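PDB 3GRZ: ribosomal protein L11 methyltransferase from Lactobacillus delbrueckii subsp. bulgaricus ATCC BAA-365, which probably trimethylates lysine side chains of ribosomal protein L11, using S-adenosyl-L-methionine as the methyl donor. Local coordinates for residues 5-10 with 26-31; 43-48 with 183-188; 54-59 with 152-157; 163-168 with 187-192. All coordinates share one frame; numbering follows the deposited sequence. Where two conformers were deposited one is given.

Interaction 1 of 4, residues 5-10 with 26-31; sequences VINLSR and KDQEII
Gln28 reaches across to residues 5-10 with its side chain stretched, CG anti to the backbone N (chi1 -177°), which carries the amide up to Asn7 and Ser9. There NE2 donates to Ser9 O at 3.0 Å; the acceptor lies close to the plane of the Gln28 amide, and the donor sits nearly in line with the carbonyl, though the bond is bent at the hydrogen. A second, weak bond runs from Gln28 NE2 to Asn7 OD1 at 3.3 Å. The two side chains meet at about a right angle, yet their amide planes are only 13° apart, and a water bridges the two amide oxygens, donating to Asn7 OD1 at 2.6 Å and to Gln28 OE1 at 2.5 Å. Were Gln28 shortened to an alanine, Ser9 O would probably lose this donor and the Asn7 amide be freer to turn. Arg10 and Asp27 meet differently: the carboxylate stands at 88° to the guanidinium plane, and OD1 takes the NH2 proton in that plane at 2.9 Å with its syn lone pair. Arg10 NH1 adds only a weak bond to the same Asp27 OD1. Arg10 NE also bonds Leu81 O of the second subunit, and Phe25 offers a cation-pi contact. Between these patches, Gln28 CG presses on Arg10 O at 3.3 Å, a buried carbonyl with no hydrogen-bond partner in the model. Strand 12-16 separates strands 6-9 and 29-33 in their sheet; the chemistry implies a join made by side chains, one reaching a backbone carbonyl, and not by strand pairing, with the salt bridge at the subunit interface.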
loop_
_atom_site.group_PDB
_atom_site.type_symbol
_atom_site.label_atom_id
_atom_site.label_comp_id
_atom_site.label_asym_id
_atom_site.label_seq_id
_atom_site.Cartn_x
_atom_site.Cartn_y
_atom_site.Cartn_z
ATOM N N VAL B 5 -5.464 -4.826 -18.787
ATOM C CA VAL B 5 -4.980 -3.915 -17.748
ATOM C C VAL B 5 -4.852 -4.636 -16.408
ATOM O O VAL B 5 -5.770 -5.335 -15.978
ATOM C CB VAL B 5 -5.918 -2.700 -17.583
ATOM C CG1 VAL B 5 -5.255 -1.598 -16.752
ATOM C CG2 VAL B 5 -6.307 -2.159 -18.933
ATOM N N ILE B 6 -3.702 -4.471 -15.764
ATOM C CA ILE B 6 -3.486 -4.992 -14.422
ATOM C C ILE B 6 -3.516 -3.786 -13.492
ATOM O O ILE B 6 -2.552 -3.025 -13.428
ATOM C CB ILE B 6 -2.123 -5.742 -14.299
ATOM C CG1 ILE B 6 -1.946 -6.792 -15.406
ATOM C CG2 ILE B 6 -1.945 -6.359 -12.901
ATOM C CD1 ILE B 6 -3.001 -7.888 -15.443
ATOM N N ASN B 7 -4.641 -3.583 -12.811
ATOM C CA ASN B 7 -4.729 -2.542 -11.782
ATOM C C ASN B 7 -3.952 -2.957 -10.529
ATOM O O ASN B 7 -4.248 -3.985 -9.931
ATOM C CB ASN B 7 -6.185 -2.269 -11.419
ATOM C CG ASN B 7 -6.889 -1.431 -12.446
ATOM O OD1 ASN B 7 -6.424 -0.350 -12.817
ATOM N ND2 ASN B 7 -8.031 -1.909 -12.904
ATOM N N LEU B 8 -2.948 -2.178 -10.153
ATOM C CA LEU B 8 -2.181 -2.488 -8.948
ATOM C C LEU B 8 -2.703 -1.696 -7.752
ATOM O O LEU B 8 -2.901 -2.247 -6.668
ATOM C CB LEU B 8 -0.689 -2.216 -9.161
ATOM C CG LEU B 8 0.083 -3.192 -10.058
ATOM C CD1 LEU B 8 1.506 -2.727 -10.185
ATOM C CD2 LEU B 8 0.042 -4.613 -9.531
ATOM N N SER B 9 -2.929 -0.404 -7.972
ATOM C CA SER B 9 -3.410 0.505 -6.939
ATOM C C SER B 9 -4.143 1.673 -7.576
ATOM O O SER B 9 -4.293 1.726 -8.803
ATOM C CB SER B 9 -2.238 1.003 -6.083
ATOM O OG SER B 9 -1.419 1.926 -6.779
ATOM N N ARG B 10 -4.588 2.603 -6.734
ATOM C CA ARG B 10 -5.130 3.887 -7.143
ATOM C C ARG B 10 -4.193 4.667 -8.078
ATOM O O ARG B 10 -4.647 5.403 -8.968
ATOM C CB ARG B 10 -5.462 4.715 -5.881
ATOM C CG ARG B 10 -5.766 6.209 -6.083
ATOM C CD ARG B 10 -7.005 6.450 -6.933
ATOM N NE ARG B 10 -7.289 7.863 -7.204
ATOM C CZ ARG B 10 -6.637 8.615 -8.092
ATOM N NH1 ARG B 10 -5.647 8.110 -8.822
ATOM N NH2 ARG B 10 -6.980 9.884 -8.259
ATOM N N LYS B 26 -7.309 10.222 -14.121
ATOM C CA LYS B 26 -6.318 10.815 -15.017
ATOM C C LYS B 26 -4.887 10.764 -14.469
ATOM O O LYS B 26 -3.933 10.676 -15.242
ATOM C CB LYS B 26 -6.721 12.250 -15.390
ATOM C CG LYS B 26 -7.452 12.373 -16.729
ATOM C CD LYS B 26 -8.824 11.705 -16.725
ATOM C CE LYS B 26 -9.130 11.074 -18.077
ATOM N NZ LYS B 26 -10.178 10.013 -17.978
ATOM N N ASP B 27 -4.750 10.789 -13.144
ATOM C CA ASP B 27 -3.441 10.724 -12.485
ATOM C C ASP B 27 -3.020 9.316 -12.034
ATOM O O ASP B 27 -2.001 9.162 -11.346
ATOM C CB ASP B 27 -3.388 11.696 -11.303
ATOM C CG ASP B 27 -4.409 11.368 -10.226
ATOM O OD1 ASP B 27 -5.550 10.973 -10.570
ATOM O OD2 ASP B 27 -4.063 11.509 -9.029
ATOM N N GLN B 28 -3.792 8.293 -12.405
ATOM C CA GLN B 28 -3.332 6.913 -12.227
ATOM C C GLN B 28 -2.250 6.643 -13.267
ATOM O O GLN B 28 -2.508 6.702 -14.471
ATOM C CB GLN B 28 -4.468 5.898 -12.373
ATOM C CG GLN B 28 -4.017 4.457 -12.114
ATOM C CD GLN B 28 -5.093 3.445 -12.377
ATOM O OE1 GLN B 28 -5.844 3.569 -13.341
ATOM N NE2 GLN B 28 -5.171 2.420 -11.534
ATOM N N GLU B 29 -1.039 6.379 -12.789
ATOM C CA GLU B 29 0.107 6.128 -13.658
ATOM C C GLU B 29 -0.060 4.820 -14.445
ATOM O O GLU B 29 -0.396 3.768 -13.882
ATOM C CB GLU B 29 1.388 6.094 -12.825
ATOM C CG GLU B 29 2.655 6.231 -13.623
ATOM C CD GLU B 29 2.934 7.661 -14.080
ATOM O OE1 GLU B 29 3.182 7.846 -15.291
ATOM O OE2 GLU B 29 2.908 8.589 -13.236
ATOM N N ILE B 30 0.157 4.897 -15.755
ATOM C CA ILE B 30 0.059 3.713 -16.606
ATOM C C ILE B 30 1.460 3.280 -17.001
ATOM O O ILE B 30 2.222 4.055 -17.595
ATOM C CB ILE B 30 -0.813 3.973 -17.860
ATOM C CG1 ILE B 30 -2.226 4.458 -17.471
ATOM C CG2 ILE B 30 -0.882 2.739 -18.754
ATOM C CD1 ILE B 30 -2.977 3.600 -16.430
ATOM N N ILE B 31 1.822 2.056 -16.633
ATOM C CA ILE B 31 3.127 1.539 -17.006
ATOM C C ILE B 31 2.963 0.538 -18.148
ATOM O O ILE B 31 2.328 -0.511 -17.986
ATOM C CB ILE B 31 3.884 0.935 -15.806
ATOM C CG1 ILE B 31 4.179 2.033 -14.779
ATOM C CG2 ILE B 31 5.178 0.258 -16.268
ATOM C CD1 ILE B 31 4.904 1.535 -13.547
HETATM O O HOH W 1 -6.751 1.545 -14.541
#

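Interaction 2 of 4, residues 43-48 with 183-188; sequences NHQTTQ and MRAGRW
Trp188 lays its indole against the start of helix 44-57, and the tight part of the contact is around that ring. Thr46 CG2 sits over one face, 3.9 Å from the centroid of the five-membered ring and 25° off its normal, the geometry of a CH-pi contact. Thr46 OG1 lies between the backbone N and the carbonyl carbon (chi1 63°), which turns CG2 to the indole while OG1 meets Asn132 ND2. Asn43 ND2 comes within 3.4 Å of Trp188 NE1, but both are donors and no bond forms; the amide plane is turned 87° from the ring. Gln45 OE1 approaches the rim in the ring plane, 3.4 Å from Trp188 CD1. With a serine in place of Trp188, the Thr46 methyl is likely to lose its aromatic face and a gap to open beside Asn43. The other half is looser. Gln45 CG lies 4.0 Å from Ala185 CB, and Gln45 NE2 only passes Gly186 N at 3.7 Å. No hydrogen bond crosses directly; instead a water accepts from Arg187 N at 3.1 Å and donates weakly to Gln45 OE1 at 3.3 Å. This side carries the type II' turn from Ala185 to Trp188, with exposed Gly186 (positive phi, suiting glycine) and Arg187 in its middle. The contact sets the hairpin of strands 177-185 and 188-195 on the first turn of helix 44-57. That turn holds Thr47, predicted like Asn132 to bind S-adenosyl-L-methionine; further down, Met183 packs on Leu49 and Leu52, and strand 177-185 continues the sheet by antiparallel pairing with a strand of the second subunit.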
loop_
_atom_site.group_PDB
_atom_site.type_symbol
_atom_site.label_atom_id
_atom_site.label_comp_id
_atom_site.label_asym_id
_atom_site.label_seq_id
_atom_site.Cartn_x
_atom_site.Cartn_y
_atom_site.Cartn_z
ATOM N N ASN B 43 4.946 -12.106 -11.818
ATOM C CA ASN B 43 3.904 -12.487 -10.866
ATOM C C ASN B 43 3.212 -11.231 -10.339
ATOM O O ASN B 43 3.861 -10.352 -9.775
ATOM C CB ASN B 43 4.520 -13.296 -9.717
ATOM C CG ASN B 43 3.480 -13.962 -8.821
ATOM O OD1 ASN B 43 2.399 -13.428 -8.574
ATOM N ND2 ASN B 43 3.825 -15.138 -8.313
ATOM N N HIS B 44 1.897 -11.166 -10.526
ATOM C CA HIS B 44 1.108 -9.968 -10.236
ATOM C C HIS B 44 0.970 -9.674 -8.750
ATOM O O HIS B 44 1.073 -8.508 -8.347
ATOM C CB HIS B 44 -0.274 -10.057 -10.882
ATOM C CG HIS B 44 -0.229 -10.282 -12.361
ATOM N ND1 HIS B 44 0.533 -9.505 -13.209
ATOM C CD2 HIS B 44 -0.846 -11.198 -13.143
ATOM C CE1 HIS B 44 0.384 -9.935 -14.449
ATOM N NE2 HIS B 44 -0.449 -10.961 -14.437
ATOM N N GLN B 45 0.747 -10.725 -7.954
ATOM C CA GLN B 45 0.703 -10.622 -6.495
ATOM C C GLN B 45 2.004 -10.040 -5.920
ATOM O O GLN B 45 1.962 -9.116 -5.110
ATOM C CB GLN B 45 0.354 -11.971 -5.830
ATOM C CG GLN B 45 -1.112 -12.088 -5.349
ATOM C CD GLN B 45 -1.577 -13.526 -4.985
ATOM O OE1 GLN B 45 -0.903 -14.531 -5.278
ATOM N NE2 GLN B 45 -2.754 -13.615 -4.350
ATOM N N THR B 46 3.148 -10.552 -6.356
ATOM C CA THR B 46 4.416 -10.132 -5.762
ATOM C C THR B 46 4.791 -8.730 -6.213
ATOM O O THR B 46 5.351 -7.956 -5.430
ATOM C CB THR B 46 5.567 -11.122 -6.048
ATOM O OG1 THR B 46 5.798 -11.187 -7.456
ATOM C CG2 THR B 46 5.224 -12.519 -5.515
ATOM N N THR B 47 4.445 -8.400 -7.463
ATOM C CA THR B 47 4.618 -7.051 -7.978
ATOM C C THR B 47 3.813 -6.061 -7.132
ATOM O O THR B 47 4.346 -5.045 -6.727
ATOM C CB THR B 47 4.243 -6.967 -9.493
ATOM O OG1 THR B 47 5.189 -7.735 -10.234
ATOM C CG2 THR B 47 4.277 -5.543 -10.015
ATOM N N GLN B 48 2.545 -6.374 -6.853
ATOM C CA GLN B 48 1.699 -5.495 -6.050
ATOM C C GLN B 48 2.255 -5.286 -4.625
ATOM O O GLN B 48 2.226 -4.174 -4.121
ATOM C CB GLN B 48 0.268 -6.030 -5.976
ATOM C CG GLN B 48 -0.690 -5.102 -5.213
ATOM C CD GLN B 48 -2.084 -5.668 -5.086
ATOM O OE1 GLN B 48 -2.310 -6.653 -4.375
ATOM N NE2 GLN B 48 -3.037 -5.052 -5.789
ATOM N N MET B 183 3.456 -8.148 4.622
ATOM C CA MET B 183 2.237 -8.262 3.822
ATOM C C MET B 183 2.152 -9.681 3.285
ATOM O O MET B 183 3.160 -10.250 2.905
ATOM C CB MET B 183 2.261 -7.268 2.658
ATOM C CG MET B 183 2.092 -5.804 3.028
ATOM S SD MET B 183 2.357 -4.720 1.583
ATOM C CE MET B 183 4.124 -4.759 1.449
ATOM N N ARG B 184 0.961 -10.263 3.287
ATOM C CA ARG B 184 0.783 -11.582 2.741
ATOM C C ARG B 184 -0.441 -11.632 1.849
ATOM O O ARG B 184 -1.554 -11.363 2.311
ATOM C CB ARG B 184 0.684 -12.640 3.847
ATOM C CG ARG B 184 0.318 -14.003 3.262
ATOM C CD ARG B 184 0.610 -15.157 4.154
ATOM N NE ARG B 184 0.164 -16.392 3.517
ATOM C CZ ARG B 184 0.184 -17.582 4.099
ATOM N NH1 ARG B 184 -0.255 -18.646 3.439
ATOM N NH2 ARG B 184 0.645 -17.707 5.336
ATOM N N ALA B 185 -0.223 -11.973 0.578
ATOM C CA ALA B 185 -1.296 -12.205 -0.391
ATOM C C ALA B 185 -1.138 -13.597 -1.011
ATOM O O ALA B 185 -0.143 -13.874 -1.690
ATOM C CB ALA B 185 -1.289 -11.125 -1.485
ATOM N N GLY B 186 -2.116 -14.468 -0.775
ATOM C CA GLY B 186 -2.015 -15.872 -1.180
ATOM C C GLY B 186 -0.894 -16.516 -0.399
ATOM O O GLY B 186 -0.848 -16.399 0.817
ATOM N N ARG B 187 0.041 -17.157 -1.093
ATOM C CA ARG B 187 1.196 -17.746 -0.408
ATOM C C ARG B 187 2.416 -16.823 -0.371
ATOM O O ARG B 187 3.455 -17.174 0.193
ATOM C CB ARG B 187 1.523 -19.142 -0.965
ATOM C CG ARG B 187 2.036 -19.248 -2.414
ATOM C CD ARG B 187 2.238 -20.752 -2.785
ATOM N NE ARG B 187 3.149 -21.427 -1.843
ATOM C CZ ARG B 187 3.074 -22.700 -1.451
ATOM N NH1 ARG B 187 2.117 -23.508 -1.903
ATOM N NH2 ARG B 187 3.973 -23.170 -0.590
ATOM N N TRP B 188 2.265 -15.628 -0.940
ATOM C CA TRP B 188 3.385 -14.693 -1.121
ATOM C C TRP B 188 3.487 -13.655 -0.027
ATOM O O TRP B 188 2.481 -13.139 0.436
ATOM C CB TRP B 188 3.283 -13.983 -2.477
ATOM C CG TRP B 188 3.318 -14.934 -3.603
ATOM C CD1 TRP B 188 2.276 -15.276 -4.424
ATOM C CD2 TRP B 188 4.437 -15.720 -4.017
ATOM N NE1 TRP B 188 2.687 -16.211 -5.336
ATOM C CE2 TRP B 188 4.010 -16.501 -5.113
ATOM C CE3 TRP B 188 5.769 -15.830 -3.577
ATOM C CZ2 TRP B 188 4.866 -17.383 -5.781
ATOM C CZ3 TRP B 188 6.620 -16.708 -4.244
ATOM C CH2 TRP B 188 6.163 -17.473 -5.331
HETATM O O HOH W 2 -0.597 -17.581 -4.050
#

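Interaction 3 of 4, residues 54-59 with 152-157; sequences IERAMV and DGQVIF
Ile156 supplies the apolar part of this contact, its CD1 lying 3.7 Å from Ile54 CG1 and 3.5 Å from Ile54 N. CG1 of Ile156 is anti to the carbonyl carbon (chi1 -57°), and from there CD1 reaches to the helix, where the two isoleucine side chains cross at about a right angle. The same methyl also skirts Ala57 CB, a wider approach at 4.5 Å. Leu128 on the neighbouring strand 126-132 meets both Ala57 and Ile156, extending the layer. The polar part is water-mediated, since no direct hydrogen bond crosses. One water, in the guanidinium plane of Arg56, accepts from Arg56 NH2 at 3.1 Å and from Gln154 NE2 at 2.8 Å. A second donates to Ala57 O at 2.8 Å and to Gln154 OE1 at 2.6 Å, so both ends of the Gln154 amide are engaged by water. Arg56 NE points to the dimer partner, with a weak bond to Gln48 OE1 of the second subunit. At the helix end, Met58 centres an inverse gamma turn closed by Val59 N to Ala57 O. Helix 44-57 packed on strands 126-132 and 153-161 is consistent with the Rossmann-like fold of class I methyltransferases, here the protein's C-terminal part.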
loop_
_atom_site.group_PDB
_atom_site.type_symbol
_atom_site.label_atom_id
_atom_site.label_comp_id
_atom_site.label_asym_id
_atom_site.label_seq_id
_atom_site.Cartn_x
_atom_site.Cartn_y
_atom_site.Cartn_z
ATOM N N ILE B 54 6.778 0.425 -1.941
ATOM C CA ILE B 54 7.398 1.605 -2.554
ATOM C C ILE B 54 6.510 2.829 -2.332
ATOM O O ILE B 54 6.998 3.907 -1.973
ATOM C CB ILE B 54 7.693 1.413 -4.065
ATOM C CG1 ILE B 54 8.673 0.267 -4.289
ATOM C CG2 ILE B 54 8.269 2.701 -4.691
ATOM C CD1 ILE B 54 8.807 -0.150 -5.766
ATOM N N GLU B 55 5.205 2.641 -2.502
ATOM C CA GLU B 55 4.224 3.703 -2.268
ATOM C C GLU B 55 4.300 4.205 -0.813
ATOM O O GLU B 55 4.211 5.403 -0.561
ATOM C CB GLU B 55 2.811 3.193 -2.614
ATOM C CG GLU B 55 1.640 4.092 -2.189
ATOM C CD GLU B 55 1.454 5.311 -3.083
ATOM O OE1 GLU B 55 1.981 5.317 -4.216
ATOM O OE2 GLU B 55 0.776 6.273 -2.652
ATOM N N ARG B 56 4.511 3.278 0.119
ATOM C CA ARG B 56 4.640 3.606 1.527
ATOM C C ARG B 56 5.937 4.356 1.791
ATOM O O ARG B 56 5.934 5.364 2.505
ATOM C CB ARG B 56 4.549 2.328 2.364
ATOM C CG ARG B 56 4.809 2.487 3.850
ATOM C CD ARG B 56 4.837 1.115 4.515
ATOM N NE ARG B 56 5.264 1.167 5.904
ATOM C CZ ARG B 56 6.535 1.163 6.303
ATOM N NH1 ARG B 56 6.830 1.223 7.596
ATOM N NH2 ARG B 56 7.510 1.119 5.416
ATOM N N ALA B 57 7.036 3.869 1.211
ATOM C CA ALA B 57 8.368 4.412 1.498
ATOM C C ALA B 57 8.645 5.766 0.843
ATOM O O ALA B 57 9.391 6.565 1.392
ATOM C CB ALA B 57 9.470 3.403 1.116
ATOM N N MET B 58 8.052 6.030 -0.326
ATOM C CA MET B 58 8.447 7.206 -1.112
ATOM C C MET B 58 7.740 8.472 -0.662
ATOM O O MET B 58 6.941 9.039 -1.400
ATOM C CB MET B 58 8.291 6.969 -2.640
ATOM C CG MET B 58 9.156 7.903 -3.534
ATOM S SD MET B 58 10.936 7.515 -3.676
ATOM C CE MET B 58 10.850 6.100 -4.789
ATOM N N VAL B 59 8.063 8.930 0.547
ATOM C CA VAL B 59 7.522 10.194 1.087
ATOM C C VAL B 59 8.322 11.423 0.640
ATOM O O VAL B 59 7.835 12.560 0.733
ATOM C CB VAL B 59 7.441 10.165 2.648
ATOM C CG1 VAL B 59 6.506 9.044 3.109
ATOM C CG2 VAL B 59 8.864 9.997 3.267
ATOM N N ASP B 152 19.324 5.547 7.811
ATOM C CA ASP B 152 17.863 5.611 7.605
ATOM C C ASP B 152 17.399 4.909 6.311
ATOM O O ASP B 152 16.265 5.092 5.876
ATOM C CB ASP B 152 17.340 7.050 7.692
ATOM C CG ASP B 152 17.808 7.764 8.957
ATOM O OD1 ASP B 152 17.883 7.103 10.019
ATOM O OD2 ASP B 152 18.107 8.979 8.890
ATOM N N GLY B 153 18.279 4.102 5.721
ATOM C CA GLY B 153 17.955 3.341 4.519
ATOM C C GLY B 153 16.880 2.304 4.767
ATOM O O GLY B 153 16.808 1.722 5.843
ATOM N N GLN B 154 16.037 2.079 3.761
ATOM C CA GLN B 154 14.945 1.124 3.853
ATOM C C GLN B 154 15.073 0.068 2.763
ATOM O O GLN B 154 15.772 0.270 1.769
ATOM C CB GLN B 154 13.608 1.852 3.740
ATOM C CG GLN B 154 13.350 2.744 4.923
ATOM C CD GLN B 154 12.137 3.597 4.748
ATOM O OE1 GLN B 154 12.197 4.669 4.141
ATOM N NE2 GLN B 154 11.023 3.144 5.295
ATOM N N VAL B 155 14.422 -1.068 2.977
ATOM C CA VAL B 155 14.541 -2.215 2.084
ATOM C C VAL B 155 13.128 -2.764 1.868
ATOM O O VAL B 155 12.338 -2.858 2.813
ATOM C CB VAL B 155 15.533 -3.305 2.629
ATOM C CG1 VAL B 155 15.569 -4.524 1.749
ATOM C CG2 VAL B 155 16.978 -2.772 2.694
ATOM N N ILE B 156 12.799 -3.077 0.621
ATOM C CA ILE B 156 11.552 -3.769 0.305
ATOM C C ILE B 156 11.846 -5.094 -0.390
ATOM O O ILE B 156 12.475 -5.111 -1.452
ATOM C CB ILE B 156 10.649 -2.922 -0.603
ATOM C CG1 ILE B 156 10.367 -1.573 0.063
ATOM C CG2 ILE B 156 9.349 -3.681 -0.936
ATOM C CD1 ILE B 156 9.994 -0.524 -0.915
ATOM N N PHE B 157 11.412 -6.193 0.229
ATOM C CA PHE B 157 11.506 -7.525 -0.359
ATOM C C PHE B 157 10.141 -8.000 -0.763
ATOM O O PHE B 157 9.161 -7.771 -0.057
ATOM C CB PHE B 157 12.044 -8.566 0.631
ATOM C CG PHE B 157 13.532 -8.483 0.888
ATOM C CD1 PHE B 157 14.362 -7.663 0.112
ATOM C CD2 PHE B 157 14.105 -9.274 1.886
ATOM C CE1 PHE B 157 15.735 -7.611 0.344
ATOM C CE2 PHE B 157 15.489 -9.229 2.133
ATOM C CZ PHE B 157 16.298 -8.392 1.374
HETATM O O HOH W 3 10.468 0.538 6.301
HETATM O O HOH W 4 10.492 6.591 3.963
#

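Interaction 4 of 4, residues 163-168 with 187-192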
loop_
_atom_site.group_PDB
_atom_site.type_symbol
_atom_site.label_atom_id
_atom_site.label_comp_id
_atom_site.label_asym_id
_atom_site.label_seq_id
_atom_site.Cartn_x
_atom_site.Cartn_y
_atom_site.Cartn_z
ATOM N N LEU B 163 6.447 -20.311 3.470
ATOM C CA LEU B 163 7.265 -21.353 4.100
ATOM C C LEU B 163 8.725 -20.937 4.260
ATOM O O LEU B 163 9.424 -21.449 5.134
ATOM C CB LEU B 163 7.171 -22.661 3.310
ATOM C CG LEU B 163 5.793 -23.333 3.231
ATOM C CD1 LEU B 163 5.781 -24.450 2.182
ATOM C CD2 LEU B 163 5.335 -23.862 4.589
ATOM N N GLN B 164 9.172 -20.001 3.423
ATOM C CA GLN B 164 10.539 -19.493 3.461
ATOM C C GLN B 164 10.726 -18.342 4.448
ATOM O O GLN B 164 11.856 -17.937 4.729
ATOM C CB GLN B 164 10.958 -19.026 2.070
ATOM C CG GLN B 164 10.837 -20.080 0.982
ATOM C CD GLN B 164 12.171 -20.724 0.623
ATOM O OE1 GLN B 164 13.027 -20.967 1.490
ATOM N NE2 GLN B 164 12.357 -20.999 -0.670
ATOM N N LEU B 165 9.624 -17.806 4.963
ATOM C CA LEU B 165 9.683 -16.637 5.855
ATOM C C LEU B 165 10.540 -16.759 7.147
ATOM O O LEU B 165 11.318 -15.848 7.427
ATOM C CB LEU B 165 8.271 -16.063 6.120
ATOM C CG LEU B 165 8.121 -14.777 6.948
ATOM C CD1 LEU B 165 8.903 -13.583 6.359
ATOM C CD2 LEU B 165 6.650 -14.444 7.129
ATOM N N PRO B 166 10.420 -17.870 7.921
ATOM C CA PRO B 166 11.341 -18.069 9.062
ATOM C C PRO B 166 12.839 -17.887 8.751
ATOM O O PRO B 166 13.522 -17.185 9.500
ATOM C CB PRO B 166 11.046 -19.510 9.495
ATOM C CG PRO B 166 9.606 -19.689 9.173
ATOM C CD PRO B 166 9.418 -18.958 7.858
ATOM N N LYS B 167 13.313 -18.485 7.651
ATOM C CA LYS B 167 14.712 -18.359 7.228
ATOM C C LYS B 167 15.075 -16.914 6.892
ATOM O O LYS B 167 16.160 -16.454 7.249
ATOM C CB LYS B 167 15.012 -19.276 6.036
ATOM C CG LYS B 167 15.132 -20.756 6.396
ATOM C CD LYS B 167 15.136 -21.634 5.150
ATOM C CE LYS B 167 16.548 -21.986 4.694
ATOM N NZ LYS B 167 17.095 -23.152 5.444
ATOM N N ILE B 168 14.161 -16.212 6.211
ATOM C CA ILE B 168 14.323 -14.786 5.898
ATOM C C ILE B 168 14.347 -13.941 7.191
ATOM O O ILE B 168 15.250 -13.117 7.394
ATOM C CB ILE B 168 13.211 -14.273 4.922
ATOM C CG1 ILE B 168 13.234 -15.054 3.587
ATOM C CG2 ILE B 168 13.341 -12.765 4.699
ATOM C CD1 ILE B 168 14.427 -14.785 2.712
ATOM N N ARG B 187 0.041 -17.157 -1.093
ATOM C CA ARG B 187 1.196 -17.746 -0.408
ATOM C C ARG B 187 2.416 -16.823 -0.371
ATOM O O ARG B 187 3.455 -17.174 0.193
ATOM C CB ARG B 187 1.523 -19.142 -0.965
ATOM C CG ARG B 187 2.036 -19.248 -2.414
ATOM C CD ARG B 187 2.238 -20.752 -2.785
ATOM N NE ARG B 187 3.149 -21.427 -1.843
ATOM C CZ ARG B 187 3.074 -22.700 -1.451
ATOM N NH1 ARG B 187 2.117 -23.508 -1.903
ATOM N NH2 ARG B 187 3.973 -23.170 -0.590
ATOM N N TRP B 188 2.265 -15.628 -0.940
ATOM C CA TRP B 188 3.385 -14.693 -1.121
ATOM C C TRP B 188 3.487 -13.655 -0.027
ATOM O O TRP B 188 2.481 -13.139 0.436
ATOM C CB TRP B 188 3.283 -13.983 -2.477
ATOM C CG TRP B 188 3.318 -14.934 -3.603
ATOM C CD1 TRP B 188 2.276 -15.276 -4.424
ATOM C CD2 TRP B 188 4.437 -15.720 -4.017
ATOM N NE1 TRP B 188 2.687 -16.211 -5.336
ATOM C CE2 TRP B 188 4.010 -16.501 -5.113
ATOM C CE3 TRP B 188 5.769 -15.830 -3.577
ATOM C CZ2 TRP B 188 4.866 -17.383 -5.781
ATOM C CZ3 TRP B 188 6.620 -16.708 -4.244
ATOM C CH2 TRP B 188 6.163 -17.473 -5.331
ATOM N N ILE B 189 4.719 -13.338 0.343
ATOM C CA ILE B 189 5.028 -12.391 1.397
ATOM C C ILE B 189 5.815 -11.224 0.832
ATOM O O ILE B 189 6.724 -11.416 0.010
ATOM C CB ILE B 189 5.887 -13.069 2.519
ATOM C CG1 ILE B 189 5.241 -14.370 3.019
ATOM C CG2 ILE B 189 6.180 -12.112 3.664
ATOM C CD1 ILE B 189 4.106 -14.199 3.968
ATOM N N GLY B 190 5.466 -10.016 1.275
ATOM C CA GLY B 190 6.275 -8.822 1.042
ATOM C C GLY B 190 6.674 -8.205 2.369
ATOM O O GLY B 190 5.903 -8.233 3.326
ATOM N N LEU B 191 7.877 -7.649 2.436
ATOM C CA LEU B 191 8.369 -7.031 3.673
ATOM C C LEU B 191 8.923 -5.635 3.466
ATOM O O LEU B 191 9.687 -5.405 2.524
ATOM C CB LEU B 191 9.487 -7.879 4.298
ATOM C CG LEU B 191 9.265 -9.368 4.552
ATOM C CD1 LEU B 191 10.605 -10.002 4.940
ATOM C CD2 LEU B 191 8.224 -9.581 5.648
ATOM N N ALA B 192 8.547 -4.719 4.359
ATOM C CA ALA B 192 9.216 -3.427 4.491
ATOM C C ALA B 192 10.188 -3.541 5.665
ATOM O O ALA B 192 9.797 -3.946 6.765
ATOM C CB ALA B 192 8.214 -2.308 4.722
#
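Ile168, which meets Leu191 across this contact, donates its backbone N to Gln164 O at 3.2 Å, a bond where the chain enters helix 165-174. No hydrogen bond joins the two segments, but the carboxylate of Asp161 serves both: OD1 makes a salt bridge with Arg187 NE, and OD2 accepts from Leu163 N. Held thus, Arg187 brings NH2 to 3.5 Å from Leu163 CD1, with the methyl at the edge of the guanidinium and near its plane. The rest is hydrocarbon, as expected where a helix packs on a strand of the Rossmann-like sheet; helix 165-174 follows strand 153-161 and lies on the side of strand 188-195 to which Ile189 and Leu191 point. Leu165 straddles those two residues. Its CG is anti to the backbone N (chi1 -176°), and the two branches part: CD2 lies 4.1 Å from Ile189 CD1, the two side chains crossing at about a right angle, while CD1 lies 4.1 Å from both Ile189 CG2 and Leu191 CD2. One turn on, Ile168 CG2 comes to 3.9 Å from Leu191 CD1, the other branch of that leucine. Ile168 also packs on Ala135 and Leu139 of helix 135-145, and Leu191 on Ile179 of strand 177-185.

In the fold
Interaction 1 closes first along the chain, in the small three-stranded sheet; interaction 3 is nested inside the loop closed by interaction 2, and interactions 2 and 4 end on a common piece, sharing Arg187 and Trp188. Helix 44-57 serves interaction 2 near its start and interaction 3 at its end, their centres about 17 Å apart. Centres of interactions 2 and 4 are about 10 Å apart, those of 1 and 4 about 26 Å. Interaction 1 touches interaction 2 where Gln48 NE2 probably bonds Leu8 O (2.9 Å). Helices 44-57 and 165-174 meet alternate residues of strand 188-195, hence opposite faces of the seven-stranded sheet. Interactions 1, 2 and 3 lie at or beside the subunit interface.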